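Long-range contact in long form salivary protein D7L1 (Aedes aegypti, PDB 3DXL), which binds and sequesters biogenic amines and leukotrienes of the vertebrate host, and so modulates blood feeding by the female mosquito: residues A[88-99]-A[113-124]. Residues are numbered along the deposited sequence; the frame is centred on the assembly and turned at random.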
loop_
_atom_site.group_PDB
_atom_site.type_symbol
_atom_site.label_atom_id
_atom_site.label_comp_id
_atom_site.label_asym_id
_atom_site.label_seq_id
_atom_site.Cartn_x
_atom_site.Cartn_y
_atom_site.Cartn_z
ATOM N N LYS A 88 26.389 -1.461 -11.357
ATOM C CA LYS A 88 26.034 -1.388 -9.940
ATOM C C LYS A 88 24.771 -2.194 -9.635
ATOM O O LYS A 88 24.708 -2.900 -8.636
ATOM C CB LYS A 88 25.909 0.076 -9.497
ATOM C CG LYS A 88 27.258 0.811 -9.529
ATOM C CD LYS A 88 27.187 2.244 -9.039
ATOM C CE LYS A 88 28.578 2.798 -8.713
ATOM N NZ LYS A 88 29.604 2.477 -9.748
ATOM N N VAL A 89 23.784 -2.119 -10.524
ATOM C CA VAL A 89 22.565 -2.917 -10.376
ATOM C C VAL A 89 22.908 -4.404 -10.434
ATOM O O VAL A 89 22.431 -5.199 -9.620
ATOM C CB VAL A 89 21.522 -2.561 -11.452
ATOM C CG1 VAL A 89 20.338 -3.531 -11.414
ATOM C CG2 VAL A 89 21.060 -1.130 -11.269
ATOM N N GLU A 90 23.761 -4.770 -11.389
ATOM C CA GLU A 90 24.200 -6.154 -11.516
ATOM C C GLU A 90 24.971 -6.643 -10.283
ATOM O O GLU A 90 24.759 -7.773 -9.836
ATOM C CB GLU A 90 24.985 -6.371 -12.820
ATOM C CG GLU A 90 24.048 -6.369 -14.033
ATOM C CD GLU A 90 24.735 -6.356 -15.385
ATOM O OE1 GLU A 90 25.949 -6.068 -15.468
ATOM O OE2 GLU A 90 24.023 -6.618 -16.380
ATOM N N ALA A 91 25.825 -5.784 -9.720
ATOM C CA ALA A 91 26.572 -6.134 -8.503
ATOM C C ALA A 91 25.614 -6.389 -7.329
ATOM O O ALA A 91 25.803 -7.330 -6.563
ATOM C CB ALA A 91 27.582 -5.048 -8.157
ATOM N N TYR A 92 24.565 -5.571 -7.225
ATOM C CA TYR A 92 23.558 -5.709 -6.179
ATOM C C TYR A 92 22.757 -6.995 -6.384
ATOM O O TYR A 92 22.582 -7.790 -5.452
ATOM C CB TYR A 92 22.672 -4.456 -6.175
ATOM C CG TYR A 92 21.441 -4.467 -5.288
ATOM C CD1 TYR A 92 21.448 -5.069 -4.035
ATOM C CD2 TYR A 92 20.271 -3.829 -5.707
ATOM C CE1 TYR A 92 20.312 -5.051 -3.229
ATOM C CE2 TYR A 92 19.132 -3.807 -4.908
ATOM C CZ TYR A 92 19.157 -4.416 -3.679
ATOM O OH TYR A 92 18.020 -4.379 -2.894
ATOM N N ALA A 93 22.295 -7.223 -7.609
ATOM C CA ALA A 93 21.554 -8.443 -7.910
ATOM C C ALA A 93 22.400 -9.690 -7.632
ATOM O O ALA A 93 21.914 -10.666 -7.055
ATOM C CB ALA A 93 21.071 -8.437 -9.348
ATOM N N ASN A 94 23.668 -9.648 -8.043
ATOM C CA ASN A 94 24.605 -10.740 -7.773
ATOM C C ASN A 94 24.760 -11.035 -6.283
ATOM O O ASN A 94 24.741 -12.196 -5.879
ATOM C CB ASN A 94 25.973 -10.458 -8.410
ATOM C CG ASN A 94 25.959 -10.619 -9.914
ATOM O OD1 ASN A 94 25.055 -11.237 -10.479
ATOM N ND2 ASN A 94 26.969 -10.061 -10.576
ATOM N N ALA A 95 24.911 -9.987 -5.472
ATOM C CA ALA A 95 25.021 -10.155 -4.020
ATOM C C ALA A 95 23.773 -10.825 -3.429
ATOM O O ALA A 95 23.874 -11.694 -2.565
ATOM C CB ALA A 95 25.305 -8.825 -3.345
ATOM N N VAL A 96 22.597 -10.441 -3.917
ATOM C CA VAL A 96 21.353 -11.077 -3.469
ATOM C C VAL A 96 21.279 -12.541 -3.923
ATOM O O VAL A 96 20.999 -13.427 -3.117
ATOM C CB VAL A 96 20.102 -10.277 -3.918
ATOM C CG1 VAL A 96 18.812 -11.041 -3.591
ATOM C CG2 VAL A 96 20.082 -8.917 -3.239
ATOM N N LYS A 97 21.560 -12.786 -5.203
ATOM C CA LYS A 97 21.569 -14.141 -5.774
ATOM C C LYS A 97 22.470 -15.123 -5.026
ATOM O O LYS A 97 22.166 -16.315 -4.946
ATOM C CB LYS A 97 21.990 -14.091 -7.245
ATOM C CG LYS A 97 20.853 -13.795 -8.209
ATOM C CD LYS A 97 21.324 -13.770 -9.663
ATOM C CE LYS A 97 21.394 -15.165 -10.278
ATOM N NZ LYS A 97 22.463 -16.007 -9.676
ATOM N N GLN A 98 23.567 -14.610 -4.477
ATOM C CA GLN A 98 24.584 -15.438 -3.825
ATOM C C GLN A 98 24.406 -15.590 -2.309
ATOM O O GLN A 98 25.140 -16.344 -1.666
ATOM C CB GLN A 98 25.976 -14.909 -4.166
ATOM C CG GLN A 98 26.333 -15.089 -5.641
ATOM C CD GLN A 98 27.393 -14.117 -6.129
ATOM O OE1 GLN A 98 28.320 -13.767 -5.401
ATOM N NE2 GLN A 98 27.264 -13.683 -7.378
ATOM N N LEU A 99 23.429 -14.886 -1.736
ATOM C CA LEU A 99 23.047 -15.120 -0.342
ATOM C C LEU A 99 22.589 -16.570 -0.171
ATOM O O LEU A 99 21.968 -17.134 -1.082
ATOM C CB LEU A 99 21.931 -14.159 0.098
ATOM C CG LEU A 99 22.325 -12.702 0.322
ATOM C CD1 LEU A 99 21.071 -11.884 0.644
ATOM C CD2 LEU A 99 23.358 -12.577 1.431
ATOM N N TYR A 113 20.560 -10.380 5.006
ATOM C CA TYR A 113 20.471 -9.262 4.082
ATOM C C TYR A 113 21.276 -8.027 4.497
ATOM O O TYR A 113 21.692 -7.257 3.643
ATOM C CB TYR A 113 18.997 -8.882 3.811
ATOM C CG TYR A 113 18.859 -7.828 2.735
ATOM C CD1 TYR A 113 18.953 -8.167 1.382
ATOM C CD2 TYR A 113 18.656 -6.491 3.065
ATOM C CE1 TYR A 113 18.852 -7.204 0.392
ATOM C CE2 TYR A 113 18.558 -5.521 2.082
ATOM C CZ TYR A 113 18.655 -5.883 0.744
ATOM O OH TYR A 113 18.567 -4.916 -0.228
ATOM N N ASP A 114 21.489 -7.825 5.797
ATOM C CA ASP A 114 22.115 -6.586 6.276
ATOM C C ASP A 114 23.450 -6.245 5.555
ATOM O O ASP A 114 23.658 -5.102 5.177
ATOM C CB ASP A 114 22.271 -6.616 7.804
ATOM C CG ASP A 114 22.690 -5.284 8.388
ATOM O OD1 ASP A 114 22.128 -4.232 8.024
ATOM O OD2 ASP A 114 23.582 -5.300 9.256
ATOM N N PRO A 115 24.357 -7.228 5.359
ATOM C CA PRO A 115 25.592 -6.887 4.620
ATOM C C PRO A 115 25.337 -6.371 3.201
ATOM O O PRO A 115 26.062 -5.486 2.721
ATOM C CB PRO A 115 26.354 -8.220 4.569
ATOM C CG PRO A 115 25.851 -8.971 5.761
ATOM C CD PRO A 115 24.368 -8.634 5.794
ATOM N N VAL A 116 24.304 -6.906 2.548
ATOM C CA VAL A 116 23.928 -6.476 1.211
ATOM C C VAL A 116 23.341 -5.071 1.257
ATOM O O VAL A 116 23.680 -4.224 0.441
ATOM C CB VAL A 116 22.927 -7.455 0.548
ATOM C CG1 VAL A 116 22.486 -6.944 -0.822
ATOM C CG2 VAL A 116 23.539 -8.852 0.437
ATOM N N HIS A 117 22.477 -4.823 2.241
ATOM C CA HIS A 117 21.915 -3.498 2.430
ATOM C C HIS A 117 23.034 -2.450 2.513
ATOM O O HIS A 117 22.995 -1.429 1.835
ATOM C CB HIS A 117 21.054 -3.473 3.696
ATOM C CG HIS A 117 20.468 -2.134 3.996
ATOM N ND1 HIS A 117 19.443 -1.586 3.253
ATOM C CD2 HIS A 117 20.764 -1.229 4.956
ATOM C CE1 HIS A 117 19.134 -0.401 3.748
ATOM N NE2 HIS A 117 19.919 -0.162 4.782
ATOM N N LYS A 118 24.033 -2.718 3.346
ATOM C CA LYS A 118 25.106 -1.757 3.562
ATOM C C LYS A 118 26.058 -1.644 2.365
ATOM O O LYS A 118 26.446 -0.534 1.996
ATOM C CB LYS A 118 25.857 -2.064 4.853
ATOM C CG LYS A 118 24.993 -1.943 6.111
ATOM C CD LYS A 118 25.836 -1.817 7.378
ATOM C CE LYS A 118 26.664 -3.060 7.617
ATOM N NZ LYS A 118 27.344 -3.001 8.932
ATOM N N ALA A 119 26.361 -2.780 1.738
ATOM C CA ALA A 119 27.304 -2.811 0.612
ATOM C C ALA A 119 26.686 -2.232 -0.654
ATOM O O ALA A 119 27.404 -1.845 -1.575
ATOM C CB ALA A 119 27.766 -4.213 0.360
ATOM N N HIS A 120 25.353 -2.187 -0.705
ATOM C CA HIS A 120 24.634 -1.714 -1.888
ATOM C C HIS A 120 23.568 -0.700 -1.527
ATOM O O HIS A 120 22.548 -0.606 -2.211
ATOM C CB HIS A 120 24.057 -2.901 -2.658
ATOM C CG HIS A 120 25.110 -3.877 -3.081
ATOM N ND1 HIS A 120 25.826 -3.738 -4.250
ATOM C CD2 HIS A 120 25.599 -4.980 -2.466
ATOM C CE1 HIS A 120 26.720 -4.710 -4.331
ATOM N NE2 HIS A 120 26.604 -5.476 -3.263
ATOM N N LYS A 121 23.826 0.087 -0.485
ATOM C CA LYS A 121 22.825 1.014 0.034
ATOM C C LYS A 121 22.338 1.991 -1.020
ATOM O O LYS A 121 21.137 2.076 -1.262
ATOM C CB LYS A 121 23.340 1.766 1.263
ATOM C CG LYS A 121 22.240 2.573 1.962
ATOM C CD LYS A 121 22.665 3.092 3.324
ATOM C CE LYS A 121 22.513 2.029 4.398
ATOM N NZ LYS A 121 22.292 2.641 5.736
ATOM N N ASP A 122 23.247 2.723 -1.656
ATOM C CA ASP A 122 22.856 3.704 -2.662
ATOM C C ASP A 122 22.193 3.075 -3.878
ATOM O O ASP A 122 21.234 3.623 -4.411
ATOM C CB ASP A 122 24.057 4.551 -3.083
ATOM C CG ASP A 122 24.357 5.654 -2.098
ATOM O OD1 ASP A 122 23.408 6.240 -1.531
ATOM O OD2 ASP A 122 25.550 5.956 -1.906
ATOM N N THR A 123 22.696 1.927 -4.318
ATOM C CA THR A 123 22.126 1.244 -5.460
ATOM C C THR A 123 20.667 0.891 -5.175
ATOM O O THR A 123 19.765 1.180 -5.982
ATOM C CB THR A 123 22.920 -0.036 -5.776
ATOM O OG1 THR A 123 24.295 0.305 -5.995
ATOM C CG2 THR A 123 22.363 -0.740 -7.005
ATOM N N SER A 124 20.439 0.273 -4.022
ATOM C CA SER A 124 19.094 -0.187 -3.657
ATOM C C SER A 124 18.143 0.969 -3.342
ATOM O O SER A 124 16.985 0.956 -3.768
ATOM C CB SER A 124 19.176 -1.183 -2.501
ATOM O OG SER A 124 19.624 -0.568 -1.320
HETATM O O HOH W 1 25.718 -1.906 -6.269
#
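Tyr92 of helix 86-97 enters a pocket formed by Tyr113, Val116, Thr123 and Ser124, a knob-into-hole fit, and its OH shares a 2.8 Å hydrogen bond with Tyr113 OH in which either may donate. The two phenol side chains cross at about a right angle, the Tyr92 oxygen lying in plane at the edge of the Tyr113 ring. Val116 CG1 meets the edge of Tyr92 at CE1, 3.8 Å away, while Ser124 CB packs 3.4 Å from Tyr92 CZ. With CG anti to its backbone N (chi1 172°), Tyr92 sends its ring across to the other segment. Its CA lies over one face of His120, a CH-pi contact 3.8 Å from the ring centroid. Ala95 CB touches the same imidazole at NE2 (3.6 Å). One water joins the segments beyond it, donating to Lys88 O (2.8 Å) and bonding His120 ND1 in the ring plane as well as Thr123 OG1. At the other end, Val116 CG2 lies against both methyls of Leu99. His120 follows helix 106-119 and stands at the N-cap position of helix 121-127. The axes of helices 88-97 and 113-119 run antiparallel (172°) at 10.1 Å. In this N-terminal odorant-binding-protein domain, which takes the lipid ligands, Ser124 touches the leukotriene-binding Trp37. Tyr92 OH also bonds a glycerol, probably from the crystallisation liquor. Helix 71-79 packs on Val89 and Tyr92, and Phe68 of strand 67-68 touches Val96, Leu99 and Tyr113.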